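Local coordinates for protein 455aa long hypothetical phospho-sugar mutase (Sulfolobus tokodaii, PDB 2F7L) that catalyses the interconversion of the 6-phosphates and 1-phosphates of glucosamine and galactosamine on the route to UDP-GlcNAc and UDP-GalNAc, using magnesium, at residues N157-H162 with D341-F346; T264-W269 with A347-L352; L79-K84 with P334-V339; V163-I168 with R193-K198; G72-P77 with R150-Y155. One frame throughout, in Å; residues are numbered along the deposited sequence.

In the fold
Contacts 1, 3 and 5 join different domains: contact 5 sets the first domain against the second, contact 1 the second against the third, and contact 3 the first against the third. All three come close to the probable magnesium site, and polar side chains such as Gln80, Gln337, Asp341 and Tyr155 mix with their apolar packing. Contact 2, within domain III, has a side-chain hydrogen bond running directly between its segments. All five are mainly buried; contact 4, within domain II, is the most peripheral, a small hydrophobic patch bordered by exposed charged residues. Helix 342-356 serves contacts 1 and 2, helix 151-160 contacts 1 and 5, and helix 76-86 contacts 3 and 5, so the three interdomain contacts form one continuous region.

Contact 1 of 5, residues N157-H162 with D341-F346; sequences NGILSH and DGAMSF
Ile159 is the side chain that helix 151-160 sends to the start of helix 342-356, meeting Met344 and Ala343. From its CB the chain forks. The CG2 branch, anti to the backbone N, packs on the methyl end of Met344, Ile159 CG2 to Met344 CE 3.4 Å, with the sulfur close behind. The other branch runs through CG1 to CD1, which lies against Ala343, Ile159 CD1 to Ala343 CB 3.4 Å. A beta-branched residue suits this place because each arm has its own partner, while the small Ala343 lets the helices come near: Ile159 CA is 5.6 Å from Met344 CA. Met344, bent at chi2 and chi3 (69° and -92°), slides past Ile159 in the opposite direction; its SD also comes obliquely toward the His162 ring, 5.3 Å from the centroid. Asp341 OD1 accepts from Met344 N (2.8 Å) and holds the first turn. This is an N-capped helix start packed against a neighbouring helix, here at the boundary between domains II and III of a phosphohexose mutase.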
# COMPACT_ATOMS: atom_id res chain seq x y z
N ASN A 157 1.80 -16.75 -10.90
CA ASN A 157 2.91 -17.16 -11.75
C ASN A 157 3.88 -16.01 -11.94
O ASN A 157 5.10 -16.19 -11.91
CB ASN A 157 2.38 -17.58 -13.11
CG ASN A 157 1.34 -18.68 -13.00
OD1 ASN A 157 0.41 -18.73 -13.81
ND2 ASN A 157 1.51 -19.59 -12.02
N GLY A 158 3.32 -14.82 -12.15
CA GLY A 158 4.17 -13.66 -12.32
C GLY A 158 5.05 -13.50 -11.11
O GLY A 158 6.24 -13.27 -11.23
N ILE A 159 4.46 -13.61 -9.92
CA ILE A 159 5.22 -13.46 -8.69
C ILE A 159 6.30 -14.55 -8.58
O ILE A 159 7.47 -14.24 -8.34
CB ILE A 159 4.30 -13.57 -7.45
CG1 ILE A 159 3.31 -12.39 -7.42
CG2 ILE A 159 5.14 -13.65 -6.17
CD1 ILE A 159 2.22 -12.52 -6.35
N LEU A 160 5.89 -15.81 -8.76
CA LEU A 160 6.81 -16.95 -8.68
C LEU A 160 7.99 -16.86 -9.64
O LEU A 160 9.06 -17.39 -9.38
CB LEU A 160 6.05 -18.25 -8.91
CG LEU A 160 5.03 -18.57 -7.81
CD1 LEU A 160 4.12 -19.74 -8.25
CD2 LEU A 160 5.76 -18.87 -6.49
N SER A 161 7.80 -16.16 -10.74
CA SER A 161 8.85 -16.04 -11.72
C SER A 161 10.04 -15.21 -11.26
O SER A 161 11.01 -15.04 -12.01
CB SER A 161 8.28 -15.43 -12.99
OG SER A 161 8.21 -14.03 -12.86
N HIS A 162 10.01 -14.69 -10.05
CA HIS A 162 11.13 -13.87 -9.58
C HIS A 162 11.92 -14.41 -8.39
O HIS A 162 12.79 -13.71 -7.88
CB HIS A 162 10.66 -12.46 -9.26
CG HIS A 162 10.09 -11.73 -10.43
ND1 HIS A 162 10.85 -11.36 -11.51
CD2 HIS A 162 8.83 -11.31 -10.70
CE1 HIS A 162 10.09 -10.73 -12.39
NE2 HIS A 162 8.86 -10.69 -11.92
N ASP A 341 2.84 -4.71 -3.57
CA ASP A 341 2.35 -6.06 -3.81
C ASP A 341 2.66 -7.00 -2.64
O ASP A 341 3.76 -7.52 -2.54
CB ASP A 341 2.98 -6.56 -5.11
CG ASP A 341 2.35 -7.83 -5.63
OD1 ASP A 341 2.18 -8.79 -4.83
OD2 ASP A 341 2.03 -7.88 -6.83
N GLY A 342 1.68 -7.21 -1.77
CA GLY A 342 1.87 -8.06 -0.60
C GLY A 342 2.37 -9.49 -0.81
O GLY A 342 3.25 -9.97 -0.09
N ALA A 343 1.81 -10.19 -1.78
CA ALA A 343 2.26 -11.54 -2.03
C ALA A 343 3.66 -11.44 -2.57
O ALA A 343 4.54 -12.21 -2.17
CB ALA A 343 1.37 -12.26 -3.03
N MET A 344 3.89 -10.48 -3.47
CA MET A 344 5.22 -10.35 -4.03
C MET A 344 6.22 -10.19 -2.90
O MET A 344 7.33 -10.72 -2.96
CB MET A 344 5.34 -9.14 -4.96
CG MET A 344 6.70 -9.05 -5.69
SD MET A 344 6.99 -10.33 -6.95
CE MET A 344 7.83 -11.59 -5.98
N SER A 345 5.80 -9.47 -1.87
CA SER A 345 6.65 -9.22 -0.73
C SER A 345 6.88 -10.47 0.08
O SER A 345 8.00 -10.74 0.49
CB SER A 345 6.02 -8.16 0.15
OG SER A 345 5.80 -7.00 -0.61
N PHE A 346 5.81 -11.22 0.33
CA PHE A 346 5.90 -12.45 1.10
C PHE A 346 6.88 -13.44 0.43
O PHE A 346 7.64 -14.14 1.11
CB PHE A 346 4.51 -13.09 1.20
CG PHE A 346 4.53 -14.50 1.70
CD1 PHE A 346 4.70 -14.78 3.05
CD2 PHE A 346 4.37 -15.56 0.82
CE1 PHE A 346 4.71 -16.10 3.51
CE2 PHE A 346 4.39 -16.88 1.27
CZ PHE A 346 4.56 -17.14 2.62

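Contact 2 of 5, residues T264-W269 with A347-L352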
# COMPACT_ATOMS: atom_id res chain seq x y z
N THR A 264 13.08 -2.25 4.40
CA THR A 264 14.53 -2.08 4.38
C THR A 264 15.24 -3.40 4.03
O THR A 264 16.11 -3.44 3.16
CB THR A 264 15.03 -1.55 5.75
OG1 THR A 264 14.62 -0.18 5.92
CG2 THR A 264 16.54 -1.63 5.85
N LEU A 265 14.84 -4.47 4.71
CA LEU A 265 15.38 -5.81 4.49
C LEU A 265 15.12 -6.24 3.04
O LEU A 265 15.99 -6.81 2.37
CB LEU A 265 14.68 -6.79 5.45
CG LEU A 265 15.46 -7.51 6.55
CD1 LEU A 265 16.68 -6.71 6.94
CD2 LEU A 265 14.56 -7.74 7.75
N LEU A 266 13.90 -5.97 2.56
CA LEU A 266 13.48 -6.30 1.20
C LEU A 266 14.18 -5.39 0.21
O LEU A 266 14.57 -5.80 -0.88
CB LEU A 266 11.97 -6.14 1.07
CG LEU A 266 11.12 -7.41 1.06
CD1 LEU A 266 11.73 -8.53 1.90
CD2 LEU A 266 9.74 -7.04 1.54
N SER A 267 14.33 -4.13 0.59
CA SER A 267 15.00 -3.16 -0.27
C SER A 267 16.44 -3.67 -0.46
O SER A 267 17.07 -3.48 -1.50
CB SER A 267 14.98 -1.79 0.41
OG SER A 267 15.02 -0.76 -0.56
N TYR A 268 16.94 -4.35 0.55
CA TYR A 268 18.28 -4.90 0.51
C TYR A 268 18.37 -6.05 -0.52
O TYR A 268 19.13 -5.99 -1.49
CB TYR A 268 18.66 -5.41 1.90
CG TYR A 268 19.87 -6.29 1.91
CD1 TYR A 268 21.11 -5.80 1.50
CD2 TYR A 268 19.78 -7.63 2.29
CE1 TYR A 268 22.23 -6.62 1.47
CE2 TYR A 268 20.89 -8.47 2.26
CZ TYR A 268 22.12 -7.96 1.85
OH TYR A 268 23.22 -8.78 1.80
N TRP A 269 17.59 -7.09 -0.27
CA TRP A 269 17.55 -8.25 -1.14
C TRP A 269 17.41 -7.86 -2.62
O TRP A 269 17.97 -8.52 -3.49
CB TRP A 269 16.39 -9.15 -0.73
CG TRP A 269 16.49 -10.50 -1.30
CD1 TRP A 269 15.51 -11.20 -1.95
CD2 TRP A 269 17.62 -11.37 -1.25
NE1 TRP A 269 15.96 -12.44 -2.31
CE2 TRP A 269 17.26 -12.58 -1.89
CE3 TRP A 269 18.92 -11.24 -0.73
CZ2 TRP A 269 18.14 -13.65 -2.01
CZ3 TRP A 269 19.79 -12.31 -0.86
CH2 TRP A 269 19.40 -13.50 -1.49
N ALA A 347 6.84 -13.48 -0.90
CA ALA A 347 7.72 -14.36 -1.68
C ALA A 347 9.18 -13.91 -1.59
O ALA A 347 10.09 -14.74 -1.42
CB ALA A 347 7.28 -14.38 -3.15
N LEU A 348 9.41 -12.61 -1.72
CA LEU A 348 10.76 -12.10 -1.65
C LEU A 348 11.30 -12.34 -0.26
O LEU A 348 12.49 -12.61 -0.09
CB LEU A 348 10.77 -10.60 -1.95
CG LEU A 348 10.58 -10.23 -3.42
CD1 LEU A 348 10.42 -8.72 -3.56
CD2 LEU A 348 11.76 -10.72 -4.22
N MET A 349 10.44 -12.26 0.74
CA MET A 349 10.89 -12.46 2.11
C MET A 349 11.36 -13.88 2.31
O MET A 349 12.43 -14.10 2.87
CB MET A 349 9.77 -12.13 3.10
CG MET A 349 10.22 -12.08 4.56
SD MET A 349 11.42 -10.77 4.89
CE MET A 349 10.35 -9.49 5.57
N LEU A 350 10.55 -14.84 1.87
CA LEU A 350 10.92 -16.25 1.99
C LEU A 350 12.21 -16.54 1.22
O LEU A 350 12.90 -17.52 1.50
CB LEU A 350 9.79 -17.16 1.48
CG LEU A 350 8.52 -17.26 2.31
CD1 LEU A 350 7.64 -18.35 1.76
CD2 LEU A 350 8.85 -17.55 3.76
N GLU A 351 12.54 -15.70 0.23
CA GLU A 351 13.76 -15.93 -0.51
C GLU A 351 14.90 -15.43 0.38
O GLU A 351 15.73 -16.22 0.83
CB GLU A 351 13.77 -15.18 -1.86
CG GLU A 351 14.32 -16.04 -3.00
CD GLU A 351 14.73 -15.26 -4.25
OE1 GLU A 351 14.97 -15.90 -5.31
OE2 GLU A 351 14.83 -14.01 -4.19
N LEU A 352 14.90 -14.13 0.65
CA LEU A 352 15.89 -13.49 1.52
C LEU A 352 16.16 -14.34 2.78
O LEU A 352 17.30 -14.57 3.17
CB LEU A 352 15.36 -12.10 1.90
CG LEU A 352 16.17 -11.06 2.68
CD1 LEU A 352 15.64 -10.95 4.10
CD2 LEU A 352 17.66 -11.42 2.62
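Trp269 lays one face of its indole over Leu352, whose CB sits 3.9 Å from the centroid of the five-membered ring and 14° off its normal, a CH-pi contact. Farther along, Leu352 CD2 reaches the six-membered part of the ring at Trp269 CE3, 3.6 Å away. A chi1 of -164° turns the Trp269 ring away from its own backbone N, which swings the flat group out across helix 342-356 and brings its N-H to Glu351. There Trp269 NE1 donates to Glu351 OE2 at 2.7 Å, reaching the oxygen on its anti side and somewhat out of the carboxylate plane, with ring and carboxylate planes almost perpendicular. A tryptophan fits because it offers a broad apolar face and a single donor on its edge. These are helices 259-272 and 342-356 of the alpha/beta/alpha domain III, whose segments cross at 73° with axes 10.0 Å apart, a separation filled by large apolar side chains. Nearer the start of the first segment, Leu266 CD1 rests on Met349 SD (3.7 Å), the two side chains crossing at about a right angle. Leu265 meets the other methyl of Leu352, Leu265 CG to Leu352 CD1 4.2 Å. The buried carboxylate of Glu351 is shared: OE2 also forms a salt bridge with Lys273, which probably favours its charged form, and OE1 accepts from the backbone N of Asp164.

Contact 3 of 5, residues L79-K84 with P334-V339; sequences LQYAVK and PPHQYV
Gln80 points its amide at Val339, and the two valine methyls divide it between them: Val339 CG2 lies 3.5 Å from Gln80 OE1, and CG1 stands equally near NE2. The long, extended glutamine thus carries its amide end-on to the methyls, and NE2 makes a weak hydrogen bond to Glu115 as well. With an alanine here, the Val339 methyls would probably face a gap and Glu115 would lose its weak amide partner. Tyr81 comes next and is engaged on two sides. One face carries His336 in an offset stack, centroids 4.8 Å apart and planes at 25°, with His336 NE2 displaced toward the rim. At the ring's edge lies Gln337 OE1, 3.6 Å from Tyr81 CD1, the amide standing nearly perpendicular to the ring. Gln337 CG sits between its backbone N and carbonyl carbon (chi1 54°), from where the straight chain reaches Tyr81; its NE2 donates to Asp341 OD2 and Pro77 O, which would hold the amide in this orientation. One turn after Gln80, the aliphatic stem of Lys84 runs beside Gln337, Lys84 CD to Gln337 CB 3.9 Å, and its CE approaches His336 O. The loop 334-339, between strand 329-332 and helix 342-356 of domain III, thus lies on helix 76-86 of domain I, while helix 151-160 of domain II also touches both Tyr81 and His336.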
# COMPACT_ATOMS: atom_id res chain seq x y z
N LEU A 79 -5.14 -7.35 -9.80
CA LEU A 79 -5.95 -6.72 -10.83
C LEU A 79 -5.04 -5.81 -11.64
O LEU A 79 -5.04 -5.83 -12.86
CB LEU A 79 -7.06 -5.88 -10.19
CG LEU A 79 -8.50 -6.36 -9.96
CD1 LEU A 79 -8.69 -7.70 -10.59
CD2 LEU A 79 -8.82 -6.38 -8.46
N GLN A 80 -4.26 -4.99 -10.95
CA GLN A 80 -3.36 -4.08 -11.62
C GLN A 80 -2.39 -4.84 -12.50
O GLN A 80 -2.14 -4.45 -13.65
CB GLN A 80 -2.58 -3.27 -10.59
CG GLN A 80 -3.44 -2.33 -9.80
CD GLN A 80 -2.69 -1.70 -8.66
OE1 GLN A 80 -2.19 -2.40 -7.77
NE2 GLN A 80 -2.58 -0.38 -8.68
N TYR A 81 -1.83 -5.92 -11.96
CA TYR A 81 -0.88 -6.73 -12.70
C TYR A 81 -1.56 -7.24 -13.99
O TYR A 81 -0.93 -7.34 -15.06
CB TYR A 81 -0.40 -7.90 -11.85
CG TYR A 81 0.69 -8.67 -12.54
CD1 TYR A 81 1.96 -8.09 -12.71
CD2 TYR A 81 0.44 -9.93 -13.11
CE1 TYR A 81 2.93 -8.75 -13.43
CE2 TYR A 81 1.40 -10.59 -13.83
CZ TYR A 81 2.65 -10.01 -13.98
OH TYR A 81 3.64 -10.71 -14.63
N ALA A 82 -2.84 -7.55 -13.87
CA ALA A 82 -3.62 -8.02 -15.01
C ALA A 82 -3.69 -6.92 -16.07
O ALA A 82 -3.35 -7.15 -17.24
CB ALA A 82 -5.00 -8.41 -14.56
N VAL A 83 -4.11 -5.71 -15.69
CA VAL A 83 -4.19 -4.66 -16.69
C VAL A 83 -2.79 -4.34 -17.24
O VAL A 83 -2.62 -4.03 -18.42
CB VAL A 83 -4.85 -3.38 -16.12
CG1 VAL A 83 -4.31 -3.09 -14.78
CG2 VAL A 83 -4.62 -2.20 -17.05
N LYS A 84 -1.80 -4.45 -16.37
CA LYS A 84 -0.42 -4.20 -16.78
C LYS A 84 0.07 -5.17 -17.86
O LYS A 84 0.60 -4.76 -18.89
CB LYS A 84 0.51 -4.30 -15.56
CG LYS A 84 1.98 -4.17 -15.87
CD LYS A 84 2.83 -4.43 -14.63
CE LYS A 84 4.28 -4.73 -14.98
NZ LYS A 84 4.96 -3.61 -15.68
N PRO A 334 10.06 -3.40 -8.78
CA PRO A 334 10.07 -3.09 -10.21
C PRO A 334 10.07 -4.25 -11.18
O PRO A 334 9.22 -4.32 -12.06
CB PRO A 334 11.29 -2.19 -10.36
CG PRO A 334 11.23 -1.41 -9.10
CD PRO A 334 10.96 -2.48 -8.06
N PRO A 335 11.03 -5.18 -11.05
CA PRO A 335 11.02 -6.30 -11.99
C PRO A 335 9.63 -6.94 -12.13
O PRO A 335 9.28 -7.40 -13.21
CB PRO A 335 12.08 -7.25 -11.41
CG PRO A 335 12.29 -6.76 -10.01
CD PRO A 335 12.16 -5.29 -10.12
N HIS A 336 8.86 -6.96 -11.05
CA HIS A 336 7.50 -7.50 -11.09
C HIS A 336 6.61 -6.35 -11.55
O HIS A 336 6.17 -6.30 -12.69
CB HIS A 336 7.07 -7.94 -9.70
CG HIS A 336 5.73 -8.59 -9.67
ND1 HIS A 336 4.83 -8.38 -8.65
CD2 HIS A 336 5.17 -9.51 -10.48
CE1 HIS A 336 3.77 -9.15 -8.82
NE2 HIS A 336 3.95 -9.85 -9.93
N GLN A 337 6.33 -5.43 -10.64
CA GLN A 337 5.54 -4.25 -10.94
C GLN A 337 5.88 -3.10 -9.99
O GLN A 337 6.48 -3.31 -8.93
CB GLN A 337 4.03 -4.54 -10.93
CG GLN A 337 3.43 -5.19 -9.73
CD GLN A 337 1.96 -5.48 -9.97
OE1 GLN A 337 1.39 -5.00 -10.94
NE2 GLN A 337 1.34 -6.25 -9.08
N TYR A 338 5.51 -1.88 -10.40
CA TYR A 338 5.80 -0.69 -9.61
C TYR A 338 4.91 -0.46 -8.40
O TYR A 338 5.25 0.35 -7.54
CB TYR A 338 5.75 0.55 -10.51
CG TYR A 338 6.87 0.58 -11.52
CD1 TYR A 338 8.21 0.71 -11.11
CD2 TYR A 338 6.60 0.40 -12.88
CE1 TYR A 338 9.23 0.65 -12.03
CE2 TYR A 338 7.61 0.35 -13.79
CZ TYR A 338 8.91 0.46 -13.37
OH TYR A 338 9.88 0.37 -14.32
N VAL A 339 3.78 -1.16 -8.33
CA VAL A 339 2.86 -0.99 -7.22
C VAL A 339 3.18 -1.85 -6.00
O VAL A 339 3.96 -2.78 -6.09
CB VAL A 339 1.37 -1.26 -7.65
CG1 VAL A 339 0.91 -0.20 -8.67
CG2 VAL A 339 1.23 -2.68 -8.22

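Contact 4 of 5, residues V163-I168 with R193-K198; sequences VDIEKI and RALGCK
Leu195 packs most closely on Ile168, and this buried pair is the tight part of the contact. Leu195 CB lies 3.7 Å from Ile168 CG2, the two side chains running side by side in the same direction. Chi1 of -47° turns Leu195 CG away from the carbonyl carbon and carries CD2 toward Ile165 and, more loosely, Val163 CG2. Ile165 stands at the partly exposed edge: it crosses Leu195 at about a right angle, its CG2 4.0 Å from Leu195 CD2, and also touches the backbone Ala194 O. Beta-branched residues suit the helical side, presenting stiff methyls at fixed positions. Beyond this edge the contact turns polar: Asp164 and Glu166 are exposed, and their side chains leave the backbone away from segment 193-198. Asp164 caps its own helix, OD1 taking Lys167 N at 2.7 Å. Helix 165-171 and the end of helix 188-194 meet here within domain II. Leu160 of helix 151-160 adds to the cluster beside Ile165, Ala194 and Leu195, while helix 342-356 of domain III packs on Val163 and Ile168.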
# COMPACT_ATOMS: atom_id res chain seq x y z
N VAL A 163 11.61 -15.63 -7.96
CA VAL A 163 12.33 -16.24 -6.85
C VAL A 163 12.72 -17.70 -7.13
O VAL A 163 12.04 -18.41 -7.86
CB VAL A 163 11.51 -16.22 -5.54
CG1 VAL A 163 11.10 -14.78 -5.21
CG2 VAL A 163 10.31 -17.11 -5.68
N ASP A 164 13.83 -18.12 -6.54
CA ASP A 164 14.30 -19.49 -6.70
C ASP A 164 13.29 -20.39 -6.04
O ASP A 164 13.42 -20.69 -4.86
CB ASP A 164 15.63 -19.65 -5.97
CG ASP A 164 16.27 -20.99 -6.23
OD1 ASP A 164 15.53 -22.00 -6.36
OD2 ASP A 164 17.52 -21.02 -6.27
N ILE A 165 12.29 -20.85 -6.78
CA ILE A 165 11.27 -21.71 -6.18
C ILE A 165 11.79 -22.96 -5.48
O ILE A 165 11.30 -23.34 -4.42
CB ILE A 165 10.26 -22.16 -7.21
CG1 ILE A 165 9.56 -20.94 -7.81
CG2 ILE A 165 9.26 -23.13 -6.56
CD1 ILE A 165 8.49 -21.30 -8.80
N GLU A 166 12.77 -23.62 -6.09
CA GLU A 166 13.31 -24.83 -5.48
C GLU A 166 14.07 -24.54 -4.18
O GLU A 166 13.82 -25.19 -3.16
CB GLU A 166 14.19 -25.56 -6.50
CG GLU A 166 13.40 -26.18 -7.65
CD GLU A 166 12.16 -26.97 -7.17
OE1 GLU A 166 12.26 -27.68 -6.13
OE2 GLU A 166 11.10 -26.90 -7.83
N LYS A 167 14.98 -23.57 -4.21
CA LYS A 167 15.74 -23.22 -3.02
C LYS A 167 14.82 -23.05 -1.81
O LYS A 167 15.06 -23.64 -0.75
CB LYS A 167 16.55 -21.94 -3.28
CG LYS A 167 17.19 -21.27 -2.05
CD LYS A 167 18.23 -22.13 -1.36
CE LYS A 167 18.86 -21.39 -0.16
NZ LYS A 167 19.41 -22.29 0.93
N ILE A 168 13.76 -22.27 -1.98
CA ILE A 168 12.81 -22.00 -0.90
C ILE A 168 12.00 -23.24 -0.58
O ILE A 168 11.70 -23.52 0.58
CB ILE A 168 11.85 -20.87 -1.29
CG1 ILE A 168 12.64 -19.60 -1.60
CG2 ILE A 168 10.85 -20.61 -0.17
CD1 ILE A 168 11.83 -18.53 -2.31
N ARG A 193 2.08 -22.21 -1.24
CA ARG A 193 2.00 -23.59 -1.71
C ARG A 193 3.04 -23.91 -2.78
O ARG A 193 3.58 -25.02 -2.83
CB ARG A 193 0.61 -23.86 -2.27
CG ARG A 193 0.16 -25.28 -2.08
CD ARG A 193 -1.28 -25.40 -2.47
NE ARG A 193 -1.47 -24.91 -3.83
CZ ARG A 193 -2.58 -25.06 -4.55
NH1 ARG A 193 -3.63 -25.71 -4.06
NH2 ARG A 193 -2.64 -24.57 -5.78
N ALA A 194 3.33 -22.94 -3.63
CA ALA A 194 4.32 -23.17 -4.68
C ALA A 194 5.70 -23.25 -4.07
O ALA A 194 6.54 -24.00 -4.55
CB ALA A 194 4.27 -22.08 -5.73
N LEU A 195 5.94 -22.46 -3.02
CA LEU A 195 7.25 -22.48 -2.36
C LEU A 195 7.26 -23.59 -1.30
O LEU A 195 8.07 -23.59 -0.37
CB LEU A 195 7.53 -21.10 -1.75
CG LEU A 195 7.22 -20.02 -2.80
CD1 LEU A 195 7.60 -18.64 -2.30
CD2 LEU A 195 7.98 -20.33 -4.08
N GLY A 196 6.36 -24.54 -1.45
CA GLY A 196 6.27 -25.64 -0.52
C GLY A 196 6.34 -25.36 0.98
O GLY A 196 7.25 -25.85 1.65
N CYS A 197 5.40 -24.61 1.54
CA CYS A 197 5.43 -24.34 2.97
C CYS A 197 4.29 -25.09 3.65
O CYS A 197 3.39 -25.58 2.98
CB CYS A 197 5.20 -22.84 3.26
SG CYS A 197 6.01 -21.64 2.18
N LYS A 198 4.35 -25.20 4.97
CA LYS A 198 3.25 -25.80 5.71
C LYS A 198 2.48 -24.49 5.91
O LYS A 198 3.05 -23.51 6.43
CB LYS A 198 3.71 -26.37 7.04
CG LYS A 198 2.77 -27.38 7.64
CD LYS A 198 3.26 -27.81 9.01
CE LYS A 198 2.54 -29.06 9.48
NZ LYS A 198 1.08 -28.91 9.38

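Contact 5 of 5, residues G72-P77 with R150-Y155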
# COMPACT_ATOMS: atom_id res chain seq x y z
N GLY A 72 -13.71 -10.49 -11.34
CA GLY A 72 -14.07 -10.97 -10.01
C GLY A 72 -13.27 -10.41 -8.84
O GLY A 72 -12.73 -9.30 -8.90
N MET A 73 -13.19 -11.17 -7.75
CA MET A 73 -12.46 -10.75 -6.55
C MET A 73 -10.96 -11.04 -6.59
O MET A 73 -10.55 -12.16 -6.89
CB MET A 73 -13.03 -11.42 -5.31
CG MET A 73 -14.42 -11.02 -4.95
SD MET A 73 -14.85 -11.75 -3.35
CE MET A 73 -15.61 -13.32 -3.98
N ALA A 74 -10.14 -10.04 -6.26
CA ALA A 74 -8.71 -10.27 -6.27
C ALA A 74 -7.94 -9.17 -5.58
O ALA A 74 -8.47 -8.11 -5.33
CB ALA A 74 -8.22 -10.41 -7.71
N PRO A 75 -6.69 -9.44 -5.21
CA PRO A 75 -5.91 -8.38 -4.58
C PRO A 75 -5.76 -7.27 -5.65
O PRO A 75 -5.81 -7.56 -6.86
CB PRO A 75 -4.58 -9.08 -4.28
CG PRO A 75 -4.99 -10.43 -3.94
CD PRO A 75 -6.07 -10.76 -4.95
N THR A 76 -5.60 -6.02 -5.21
CA THR A 76 -5.44 -4.92 -6.17
C THR A 76 -4.16 -5.10 -6.99
O THR A 76 -4.19 -4.90 -8.21
CB THR A 76 -5.46 -3.54 -5.46
OG1 THR A 76 -6.76 -3.33 -4.90
CG2 THR A 76 -5.18 -2.42 -6.43
N PRO A 77 -3.04 -5.49 -6.35
CA PRO A 77 -1.80 -5.70 -7.10
C PRO A 77 -2.08 -6.71 -8.23
O PRO A 77 -1.52 -6.59 -9.34
CB PRO A 77 -0.85 -6.32 -6.07
CG PRO A 77 -1.41 -5.97 -4.76
CD PRO A 77 -2.90 -5.95 -4.96
N ARG A 150 -8.07 -14.87 -15.91
CA ARG A 150 -6.64 -15.10 -15.75
C ARG A 150 -5.96 -14.30 -14.68
O ARG A 150 -4.79 -14.54 -14.39
CB ARG A 150 -5.91 -14.80 -17.06
CG ARG A 150 -6.44 -15.57 -18.23
CD ARG A 150 -5.84 -15.08 -19.51
NE ARG A 150 -6.29 -13.75 -19.90
CZ ARG A 150 -5.80 -13.12 -20.96
NH1 ARG A 150 -4.87 -13.72 -21.68
NH2 ARG A 150 -6.20 -11.90 -21.29
N VAL A 151 -6.67 -13.35 -14.07
CA VAL A 151 -6.07 -12.48 -13.07
C VAL A 151 -5.31 -13.14 -11.89
O VAL A 151 -4.11 -12.89 -11.72
CB VAL A 151 -7.12 -11.41 -12.60
CG1 VAL A 151 -8.50 -11.88 -12.95
CG2 VAL A 151 -6.98 -11.12 -11.13
N ILE A 152 -5.95 -13.98 -11.08
CA ILE A 152 -5.20 -14.60 -9.98
C ILE A 152 -4.08 -15.49 -10.56
O ILE A 152 -2.90 -15.29 -10.26
CB ILE A 152 -6.10 -15.50 -9.09
CG1 ILE A 152 -7.27 -14.70 -8.50
CG2 ILE A 152 -5.27 -16.10 -7.98
CD1 ILE A 152 -6.90 -13.77 -7.42
N SER A 153 -4.46 -16.47 -11.38
CA SER A 153 -3.46 -17.37 -11.95
C SER A 153 -2.31 -16.62 -12.59
O SER A 153 -1.15 -16.97 -12.35
CB SER A 153 -4.07 -18.31 -13.01
OG SER A 153 -4.11 -17.72 -14.31
N THR A 154 -2.60 -15.58 -13.38
CA THR A 154 -1.55 -14.81 -14.03
C THR A 154 -0.65 -14.13 -12.99
O THR A 154 0.57 -14.07 -13.14
CB THR A 154 -2.13 -13.70 -14.95
OG1 THR A 154 -2.99 -14.29 -15.92
CG2 THR A 154 -1.04 -12.95 -15.67
N TYR A 155 -1.28 -13.64 -11.92
CA TYR A 155 -0.59 -12.95 -10.84
C TYR A 155 0.39 -13.84 -10.11
O TYR A 155 1.57 -13.52 -10.00
CB TYR A 155 -1.65 -12.41 -9.87
CG TYR A 155 -1.16 -11.65 -8.67
CD1 TYR A 155 -0.50 -10.43 -8.80
CD2 TYR A 155 -1.44 -12.11 -7.38
CE1 TYR A 155 -0.13 -9.68 -7.67
CE2 TYR A 155 -1.09 -11.40 -6.26
CZ TYR A 155 -0.44 -10.17 -6.40
OH TYR A 155 -0.13 -9.43 -5.26
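The turn from strand 67-73 into helix 76-86 of domain I, led by Ala74, Pro75 and Pro77, meets the first turn of helix 151-160 of domain II through Val151, Ile152 and Tyr155. Ala74 CB is the small contact point at one end, touched by Ile152 CD1 at 3.6 Å and by Val151 CG2 at 3.7 Å; its size lets both branched side chains approach. The same Ile152 CD1 continues to Pro75, 4.0 Å from Pro75 CD. At the other end a chi1 of 180° stretches the Tyr155 ring out from its helix and obliquely across Pro77. Tyr155 CE1 lies 3.8 Å from Pro77 CB, and the hydroxyl comes closer still to that carbon. Prolines suit this turn: they are rigid and apolar, and at the N-cap and in the first turn a backbone N has no helical acceptor to meet, so the missing N-H costs nothing. Tyr155 OH makes a weak hydrogen bond to Asp341 OD1 of domain III, and a phenylalanine in its place would probably leave Asp341 without this weak partner and open a small gap beside Pro77 CB. The side chain of Pro77 is about 4 Å from that of Asp245, a probable magnesium ligand, and Thr76 OG1 bonds to Asp243, another. The chemistry therefore implies a fit set mainly by hydrocarbon shape, with the Tyr155 phenol and Thr76 hydroxyl joining it to the polar surroundings of the metal site.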